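PDB 3ZIK: WPL1 from Eremothecium gossypii, which probably acts, like its Wapl relatives, as a cohesin-release factor, this chain being its all-helical Wap1 domain. Local coordinates for residues L247-V252 and T294-E299; E119-K124 and T145-Y150; F326-A331 and S351-F356. One frame throughout, in Å; residues are numbered along the deposited sequence.

Contact 1: residues L247-V252 and T294-E299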
loop_
_atom_site.group_PDB
_atom_site.type_symbol
_atom_site.label_atom_id
_atom_site.label_comp_id
_atom_site.label_asym_id
_atom_site.label_seq_id
_atom_site.Cartn_x
_atom_site.Cartn_y
_atom_site.Cartn_z
ATOM N N LEU A 247 21.549 7.724 -5.713
ATOM C CA LEU A 247 20.754 7.789 -4.472
ATOM C C LEU A 247 21.144 6.673 -3.498
ATOM O O LEU A 247 20.973 6.785 -2.289
ATOM C CB LEU A 247 19.248 7.717 -4.772
ATOM C CG LEU A 247 18.454 8.918 -5.357
ATOM C CD1 LEU A 247 19.148 10.251 -5.098
ATOM C CD2 LEU A 247 18.114 8.734 -6.827
ATOM N N LEU A 248 21.658 5.592 -4.060
ATOM C CA LEU A 248 21.901 4.342 -3.362
ATOM C C LEU A 248 22.732 4.495 -2.081
ATOM O O LEU A 248 22.345 3.958 -1.034
ATOM C CB LEU A 248 22.543 3.386 -4.324
ATOM C CG LEU A 248 21.597 3.005 -5.445
ATOM C CD1 LEU A 248 22.195 1.843 -6.281
ATOM C CD2 LEU A 248 20.257 2.555 -4.849
ATOM N N PRO A 249 23.816 5.301 -2.125
ATOM C CA PRO A 249 24.612 5.423 -0.887
ATOM C C PRO A 249 23.863 6.011 0.288
ATOM O O PRO A 249 24.078 5.601 1.431
ATOM C CB PRO A 249 25.780 6.338 -1.300
ATOM C CG PRO A 249 25.929 6.056 -2.782
ATOM C CD PRO A 249 24.492 5.976 -3.267
ATOM N N SER A 250 22.948 6.921 0.041
ATOM C CA SER A 250 22.233 7.453 1.173
ATOM C C SER A 250 21.161 6.450 1.692
ATOM O O SER A 250 20.866 6.389 2.883
ATOM C CB SER A 250 21.655 8.831 0.823
ATOM O OG SER A 250 20.606 9.119 1.721
ATOM N N LEU A 251 20.586 5.675 0.783
ATOM C CA LEU A 251 19.617 4.652 1.126
ATOM C C LEU A 251 20.289 3.551 1.943
ATOM O O LEU A 251 19.757 3.142 3.015
ATOM C CB LEU A 251 18.887 4.113 -0.133
ATOM C CG LEU A 251 17.906 2.958 0.087
ATOM C CD1 LEU A 251 16.854 3.494 1.052
ATOM C CD2 LEU A 251 17.267 2.615 -1.251
ATOM N N VAL A 252 21.457 3.121 1.478
ATOM C CA VAL A 252 22.270 2.081 2.151
ATOM C C VAL A 252 22.615 2.521 3.561
ATOM O O VAL A 252 22.411 1.770 4.529
ATOM C CB VAL A 252 23.510 1.677 1.319
ATOM C CG1 VAL A 252 24.423 0.693 2.060
ATOM C CG2 VAL A 252 23.015 1.039 0.036
ATOM N N THR A 294 28.562 0.144 -5.002
ATOM C CA THR A 294 28.693 1.598 -4.965
ATOM C C THR A 294 29.876 1.966 -4.079
ATOM O O THR A 294 30.041 1.389 -2.993
ATOM C CB THR A 294 27.406 2.330 -4.483
ATOM O OG1 THR A 294 26.840 1.664 -3.343
ATOM C CG2 THR A 294 26.360 2.447 -5.617
ATOM N N ALA A 295 30.689 2.920 -4.553
ATOM C CA ALA A 295 31.936 3.354 -3.877
ATOM C C ALA A 295 31.701 4.081 -2.527
ATOM O O ALA A 295 32.430 3.836 -1.551
ATOM C CB ALA A 295 32.807 4.199 -4.819
ATOM N N ALA A 296 30.677 4.947 -2.482
ATOM C CA ALA A 296 30.314 5.731 -1.279
ATOM C C ALA A 296 29.601 4.924 -0.175
ATOM O O ALA A 296 29.916 5.086 1.017
ATOM C CB ALA A 296 29.484 6.953 -1.666
ATOM N N SER A 297 28.650 4.070 -0.586
ATOM C CA SER A 297 27.841 3.237 0.328
ATOM C C SER A 297 28.735 2.368 1.208
ATOM O O SER A 297 28.620 2.354 2.437
ATOM C CB SER A 297 26.794 2.392 -0.451
ATOM O OG SER A 297 27.323 1.280 -1.189
ATOM N N THR A 298 29.636 1.671 0.530
ATOM C CA THR A 298 30.628 0.796 1.107
ATOM C C THR A 298 31.500 1.521 2.138
ATOM O O THR A 298 32.715 1.570 2.000
ATOM C CB THR A 298 31.479 0.202 -0.046
ATOM O OG1 THR A 298 30.601 -0.384 -1.020
ATOM C CG2 THR A 298 32.437 -0.855 0.443
ATOM N N GLU A 299 30.864 2.094 3.161
ATOM C CA GLU A 299 31.558 2.659 4.330
ATOM C C GLU A 299 30.643 2.553 5.553
ATOM O O GLU A 299 31.065 2.222 6.655
ATOM C CB GLU A 299 32.014 4.113 4.081
ATOM C CG GLU A 299 33.380 4.246 3.382
ATOM C CD GLU A 299 33.959 5.664 3.385
ATOM O OE1 GLU A 299 33.845 6.382 4.405
ATOM O OE2 GLU A 299 34.556 6.067 2.364
#

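Contact 2: residues E119-K124 and T145-Y150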
loop_
_atom_site.group_PDB
_atom_site.type_symbol
_atom_site.label_atom_id
_atom_site.label_comp_id
_atom_site.label_asym_id
_atom_site.label_seq_id
_atom_site.Cartn_x
_atom_site.Cartn_y
_atom_site.Cartn_z
ATOM N N GLU A 119 -4.918 14.554 -0.823
ATOM C CA GLU A 119 -5.142 14.560 0.630
ATOM C C GLU A 119 -6.032 15.702 1.116
ATOM O O GLU A 119 -6.474 15.686 2.260
ATOM C CB GLU A 119 -3.837 14.650 1.404
ATOM C CG GLU A 119 -2.843 13.549 1.078
ATOM C CD GLU A 119 -1.799 13.483 2.153
ATOM O OE1 GLU A 119 -2.130 12.926 3.207
ATOM O OE2 GLU A 119 -0.672 14.018 1.966
ATOM N N VAL A 120 -6.275 16.705 0.281
ATOM C CA VAL A 120 -7.199 17.786 0.701
ATOM C C VAL A 120 -8.680 17.303 0.803
ATOM O O VAL A 120 -9.239 16.756 -0.167
ATOM C CB VAL A 120 -7.076 19.024 -0.227
ATOM C CG1 VAL A 120 -7.936 20.202 0.278
ATOM C CG2 VAL A 120 -5.616 19.454 -0.294
ATOM N N PHE A 121 -9.278 17.478 1.981
ATOM C CA PHE A 121 -10.685 17.125 2.223
ATOM C C PHE A 121 -11.377 18.196 3.106
ATOM O O PHE A 121 -10.836 18.520 4.169
ATOM C CB PHE A 121 -10.799 15.735 2.893
ATOM C CG PHE A 121 -12.190 15.154 2.765
ATOM C CD1 PHE A 121 -12.610 14.609 1.573
ATOM C CD2 PHE A 121 -13.100 15.274 3.805
ATOM C CE1 PHE A 121 -13.926 14.146 1.399
ATOM C CE2 PHE A 121 -14.423 14.858 3.641
ATOM C CZ PHE A 121 -14.834 14.281 2.439
ATOM N N PRO A 122 -12.583 18.693 2.723
ATOM C CA PRO A 122 -13.212 19.817 3.537
ATOM C C PRO A 122 -13.705 19.340 4.867
ATOM O O PRO A 122 -14.227 18.223 4.942
ATOM C CB PRO A 122 -14.407 20.254 2.700
ATOM C CG PRO A 122 -14.692 19.090 1.730
ATOM C CD PRO A 122 -13.364 18.382 1.501
ATOM N N LYS A 123 -13.505 20.151 5.915
ATOM C CA LYS A 123 -13.913 19.842 7.307
ATOM C C LYS A 123 -15.373 20.183 7.632
ATOM O O LYS A 123 -15.957 19.688 8.615
ATOM C CB LYS A 123 -12.954 20.513 8.325
ATOM C CG LYS A 123 -11.557 19.916 8.166
ATOM C CD LYS A 123 -10.689 19.986 9.398
ATOM C CE LYS A 123 -9.394 19.197 9.182
ATOM N NZ LYS A 123 -9.589 17.737 9.396
ATOM N N LYS A 124 -15.975 20.982 6.764
ATOM C CA LYS A 124 -17.275 21.513 7.022
ATOM C C LYS A 124 -17.952 21.481 5.689
ATOM O O LYS A 124 -17.288 21.487 4.647
ATOM C CB LYS A 124 -17.179 22.953 7.570
ATOM C CG LYS A 124 -16.347 23.891 6.681
ATOM C CD LYS A 124 -16.418 25.373 7.068
ATOM C CE LYS A 124 -15.703 26.216 6.016
ATOM N NZ LYS A 124 -16.134 27.636 5.990
ATOM N N THR A 145 -13.007 8.993 6.771
ATOM C CA THR A 145 -13.726 10.303 6.803
ATOM C C THR A 145 -13.151 11.269 5.780
ATOM O O THR A 145 -13.394 12.482 5.796
ATOM C CB THR A 145 -13.753 10.906 8.247
ATOM O OG1 THR A 145 -12.427 10.930 8.746
ATOM C CG2 THR A 145 -14.568 9.982 9.178
ATOM N N ASN A 146 -12.400 10.698 4.853
ATOM C CA ASN A 146 -11.938 11.426 3.697
ATOM C C ASN A 146 -11.820 10.516 2.524
ATOM O O ASN A 146 -11.750 9.257 2.633
ATOM C CB ASN A 146 -10.587 12.078 3.951
ATOM C CG ASN A 146 -9.539 11.072 4.287
ATOM O OD1 ASN A 146 -8.954 10.481 3.399
ATOM N ND2 ASN A 146 -9.276 10.892 5.590
ATOM N N THR A 147 -11.783 11.173 1.387
ATOM C CA THR A 147 -11.823 10.476 0.177
ATOM C C THR A 147 -10.478 9.831 -0.278
ATOM O O THR A 147 -10.504 8.855 -1.048
ATOM C CB THR A 147 -12.464 11.413 -0.816
ATOM O OG1 THR A 147 -12.850 10.681 -1.955
ATOM C CG2 THR A 147 -11.502 12.553 -1.113
ATOM N N CYS A 148 -9.334 10.340 0.210
ATOM C CA CYS A 148 -8.050 9.732 -0.067
ATOM C C CYS A 148 -8.074 8.292 0.491
ATOM O O CYS A 148 -7.844 7.362 -0.222
ATOM C CB CYS A 148 -6.925 10.546 0.543
ATOM S SG CYS A 148 -5.273 9.771 0.650
ATOM N N GLU A 149 -8.439 8.117 1.738
ATOM C CA GLU A 149 -8.425 6.816 2.335
ATOM C C GLU A 149 -9.491 5.907 1.798
ATOM O O GLU A 149 -9.229 4.696 1.569
ATOM C CB GLU A 149 -8.632 6.952 3.838
ATOM C CG GLU A 149 -7.365 7.361 4.601
ATOM C CD GLU A 149 -7.653 7.566 6.110
ATOM O OE1 GLU A 149 -7.621 6.593 6.888
ATOM O OE2 GLU A 149 -7.963 8.690 6.535
ATOM N N TYR A 150 -10.715 6.435 1.735
ATOM C CA TYR A 150 -11.810 5.696 1.174
ATOM C C TYR A 150 -11.543 5.220 -0.249
ATOM O O TYR A 150 -11.817 4.056 -0.532
ATOM C CB TYR A 150 -13.185 6.413 1.330
ATOM C CG TYR A 150 -14.282 5.510 1.911
ATOM C CD1 TYR A 150 -14.320 4.111 1.588
ATOM C CD2 TYR A 150 -15.248 6.015 2.775
ATOM C CE1 TYR A 150 -15.287 3.274 2.116
ATOM C CE2 TYR A 150 -16.208 5.161 3.340
ATOM C CZ TYR A 150 -16.229 3.794 2.994
ATOM O OH TYR A 150 -17.202 2.902 3.466
#

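Contact 3: residues F326-A331 and S351-F356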
loop_
_atom_site.group_PDB
_atom_site.type_symbol
_atom_site.label_atom_id
_atom_site.label_comp_id
_atom_site.label_asym_id
_atom_site.label_seq_id
_atom_site.Cartn_x
_atom_site.Cartn_y
_atom_site.Cartn_z
ATOM N N PHE A 326 21.351 -11.734 7.400
ATOM C CA PHE A 326 22.410 -10.806 7.786
ATOM C C PHE A 326 23.783 -11.245 7.286
ATOM O O PHE A 326 24.509 -10.443 6.711
ATOM C CB PHE A 326 22.484 -10.608 9.325
ATOM C CG PHE A 326 23.731 -9.855 9.734
ATOM C CD1 PHE A 326 23.769 -8.460 9.667
ATOM C CD2 PHE A 326 24.853 -10.524 10.122
ATOM C CE1 PHE A 326 24.876 -7.771 10.075
ATOM C CE2 PHE A 326 26.024 -9.843 10.453
ATOM C CZ PHE A 326 26.028 -8.463 10.439
ATOM N N LEU A 327 24.097 -12.541 7.445
ATOM C CA LEU A 327 25.358 -13.150 7.010
ATOM C C LEU A 327 25.500 -13.077 5.518
ATOM O O LEU A 327 26.564 -12.834 5.016
ATOM C CB LEU A 327 25.509 -14.658 7.487
ATOM C CG LEU A 327 25.535 -14.873 9.012
ATOM C CD1 LEU A 327 25.477 -16.365 9.299
ATOM C CD2 LEU A 327 26.776 -14.234 9.632
ATOM N N LEU A 328 24.422 -13.284 4.794
ATOM C CA LEU A 328 24.473 -13.172 3.356
ATOM C C LEU A 328 24.803 -11.707 2.934
ATOM O O LEU A 328 25.661 -11.470 2.066
ATOM C CB LEU A 328 23.140 -13.653 2.771
ATOM C CG LEU A 328 23.046 -13.423 1.246
ATOM C CD1 LEU A 328 24.219 -14.130 0.521
ATOM C CD2 LEU A 328 21.735 -13.979 0.777
ATOM N N VAL A 329 24.138 -10.720 3.550
ATOM C CA VAL A 329 24.429 -9.319 3.265
ATOM C C VAL A 329 25.840 -8.954 3.711
ATOM O O VAL A 329 26.515 -8.248 2.995
ATOM C CB VAL A 329 23.438 -8.373 3.988
ATOM C CG1 VAL A 329 23.867 -6.929 3.890
ATOM C CG2 VAL A 329 22.014 -8.565 3.412
ATOM N N TYR A 330 26.283 -9.455 4.866
ATOM C CA TYR A 330 27.654 -9.213 5.363
ATOM C C TYR A 330 28.717 -9.698 4.356
ATOM O O TYR A 330 29.726 -9.036 4.116
ATOM C CB TYR A 330 27.886 -9.830 6.783
ATOM C CG TYR A 330 29.336 -9.717 7.166
ATOM C CD1 TYR A 330 29.906 -8.464 7.472
ATOM C CD2 TYR A 330 30.154 -10.808 7.120
ATOM C CE1 TYR A 330 31.257 -8.354 7.758
ATOM C CE2 TYR A 330 31.499 -10.700 7.412
ATOM C CZ TYR A 330 32.030 -9.481 7.749
ATOM O OH TYR A 330 33.357 -9.440 8.052
ATOM N N ALA A 331 28.465 -10.856 3.764
ATOM C CA ALA A 331 29.368 -11.487 2.800
ATOM C C ALA A 331 29.509 -10.624 1.561
ATOM O O ALA A 331 30.636 -10.454 1.089
ATOM C CB ALA A 331 28.843 -12.880 2.433
ATOM N N SER A 351 30.169 -22.240 5.953
ATOM C CA SER A 351 29.305 -23.351 6.367
ATOM C C SER A 351 27.880 -22.851 6.628
ATOM O O SER A 351 26.901 -23.472 6.190
ATOM C CB SER A 351 29.844 -24.108 7.565
ATOM O OG SER A 351 30.083 -23.215 8.621
ATOM N N GLU A 352 27.762 -21.683 7.247
ATOM C CA GLU A 352 26.402 -21.083 7.438
ATOM C C GLU A 352 25.714 -20.771 6.131
ATOM O O GLU A 352 24.544 -21.029 5.993
ATOM C CB GLU A 352 26.393 -19.871 8.421
ATOM C CG GLU A 352 26.655 -20.301 9.877
ATOM C CD GLU A 352 25.860 -21.557 10.339
ATOM O OE1 GLU A 352 24.642 -21.741 10.010
ATOM O OE2 GLU A 352 26.459 -22.397 11.055
ATOM N N LEU A 353 26.443 -20.271 5.151
ATOM C CA LEU A 353 25.798 -19.916 3.884
ATOM C C LEU A 353 25.395 -21.139 3.090
ATOM O O LEU A 353 24.359 -21.133 2.433
ATOM C CB LEU A 353 26.700 -19.001 3.046
ATOM C CG LEU A 353 26.803 -17.554 3.565
ATOM C CD1 LEU A 353 27.789 -16.681 2.753
ATOM C CD2 LEU A 353 25.452 -16.886 3.609
ATOM N N GLU A 354 26.227 -22.200 3.122
ATOM C CA GLU A 354 25.880 -23.472 2.427
ATOM C C GLU A 354 24.625 -24.133 3.005
ATOM O O GLU A 354 23.723 -24.518 2.263
ATOM C CB GLU A 354 27.054 -24.448 2.390
ATOM C CG GLU A 354 28.248 -23.953 1.575
ATOM C CD GLU A 354 29.506 -24.831 1.712
ATOM O OE1 GLU A 354 29.492 -25.826 2.494
ATOM O OE2 GLU A 354 30.521 -24.512 1.036
ATOM N N ALA A 355 24.541 -24.196 4.325
ATOM C CA ALA A 355 23.344 -24.625 5.005
ATOM C C ALA A 355 22.114 -23.723 4.691
ATOM O O ALA A 355 21.018 -24.233 4.476
ATOM C CB ALA A 355 23.602 -24.708 6.510
ATOM N N PHE A 356 22.291 -22.399 4.680
ATOM C CA PHE A 356 21.242 -21.474 4.208
ATOM C C PHE A 356 20.813 -21.819 2.739
ATOM O O PHE A 356 19.624 -21.930 2.453
ATOM C CB PHE A 356 21.723 -20.014 4.351
ATOM C CG PHE A 356 20.668 -18.935 4.055
ATOM C CD1 PHE A 356 19.315 -19.166 4.213
ATOM C CD2 PHE A 356 21.077 -17.626 3.729
ATOM C CE1 PHE A 356 18.377 -18.143 3.976
ATOM C CE2 PHE A 356 20.168 -16.599 3.498
ATOM C CZ PHE A 356 18.805 -16.845 3.625
#

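Contact 1: residues L247-V252 and T294-E299
Pro249 and Val252, near the N-terminal end of helix 248-261, pack against Ser297 and Ala296 of the loop between helices 272-289 and 304-313, a purely van der Waals contact of a loop with a helix start. The backbones come close, Pro249 CA lying 4.1 Å from Ser297 CA. The pyrrolidine ring of Pro249 meets two residues: its CB is 3.7 Å from the backbone N of Ser297, and the same atom is 3.8 Å from Ala296 CB. Being three residues apart on the helix, Pro249 and Val252 share one face of it, and Ser297 CB fits against both, 3.8 Å from Pro249 CA and equally near Val252 CB. A chi1 of 175° sets both Val252 methyls pointing off the helix and toward Ser297 CB, CG1 at 3.8 Å. A lighter touch comes from Thr294, whose methyl CG2 approaches Leu248 CB at 4.1 Å. Residues 295-297 have helical backbone angles yet lack a regular helix's bonds, so the loop is curled where it meets the helix. The hydroxyls of Thr294 and Ser297 stand impossibly close in the model, and their placement is doubtful. Besides meeting the loop, the start of helix 248-261 packs on two helices: Leu248 and Leu251 lean on Phe211 of helix 201-215, and Val252 continues onto Leu285 and Ile288 of helix 272-289.

Contact 2: residues E119-K124 and T145-Y150
Phe121 lays one face of its ring on the backbone of Asn146, joining the loop after helix 108-116 to the start of helix 147-158. This half of the contact is tight. Asn146 CA sits 3.8 Å from the ring centroid and 10° off the normal, a CH-pi contact, while Pro122 CD takes the opposite face, toward the rim. Around the same ring, CD1 is 3.6 Å from the methyl CG2 of Thr147, and CE2 comes 3.4 Å from Thr145 O. A chi1 of -162° swings the Phe121 ring opposite its backbone N, out from the loop over the helix start. The other half is loose: Glu119, exposed, points its CB away and offers little more than its CA, 4.4 Å from Cys148 CB. Were Phe121 replaced by an alanine, a gap would probably open between loop and helix, leaving Asn146 CA and the Thr147 methyl without their aromatic cover. Beside the ring, Asn146 N-caps the helix. Its OD1 accepts from Glu149 N at 2.9 Å in a nearly straight bond (169°), and its ND2 returns a bond of 2.7 Å to Glu149 OE2, close to the amide plane. These two bonds fix the rotation of the amide, while Leu85 of helix 81-93 adds to the packing round Phe121. The polar bonds thus stay within 145-150, and what joins it to 119-124 is dispersion and CH-pi attraction centred on one ring, laid against a helix end already secured by its own cap.

Contact 3: residues F326-A331 and S351-F356
Leu353 of helix 343-358 reaches across to Leu328 and Ala331 of helix 321-336, a buried helix-helix packing within the alpha-helical solenoid of the Wap1 domain. The short segments run at 122° between their N-to-C directions, nearer to perpendicular than to antiparallel, with axes 10.2 Å apart at closest approach. Leu353 does most of the bridging. Its CB leaves the helix beside the gap and merely carries the chain, and CG, anti to the carbonyl carbon (chi1 -73°), swings the branch point toward the other helix so that the methyls do the touching. CD1, fully extended from CA, ends 4.0 Å from Ala331 CB, which offers it a lone methyl. CD2 goes deeper, coming down on the backbone itself at 3.8 Å from Leu328 CA and 3.9 Å from Leu328 N, with Leu328 CB at 4.1 Å. One turn before Ala331 on the same helix, Leu327 extends CD1 to the aliphatic root of Glu352, 3.7 Å from its CB, while the glutamate chain bends at chi2 (-45°) and its carboxylate takes no part across the contact. The interface is apolar throughout, the one charged residue that takes part lending just its methylene carbons. Helix 367-375 adds Val374 against Leu328 and Ile367 and Ile371 against Phe356, and helix 304-313 supports Leu327 through Phe308. At the remaining end of the contact the two side chains cross at about a right angle, Leu328 CD2 stopping 4.1 Å from Phe356 CE2.

How the contacts relate
Along the chain the order is contact 2, contact 1, contact 3, each closing before the next opens, and the segments of each pair are at most some forty residues apart. Contacts 1 and 3 are neighbours, their centres about 22 Å apart, and they share helix 272-289, against which Val252 of one and Leu328 of the other pack. Contact 2 stands alone, its centre about 39 Å from that of contact 1 and about 48 Å from that of contact 3, on the opposite side of the chain's centre from contact 3. This spacing, with helices and no strands, fits an elongated solenoid built from local packing between elements that lie close along the chain.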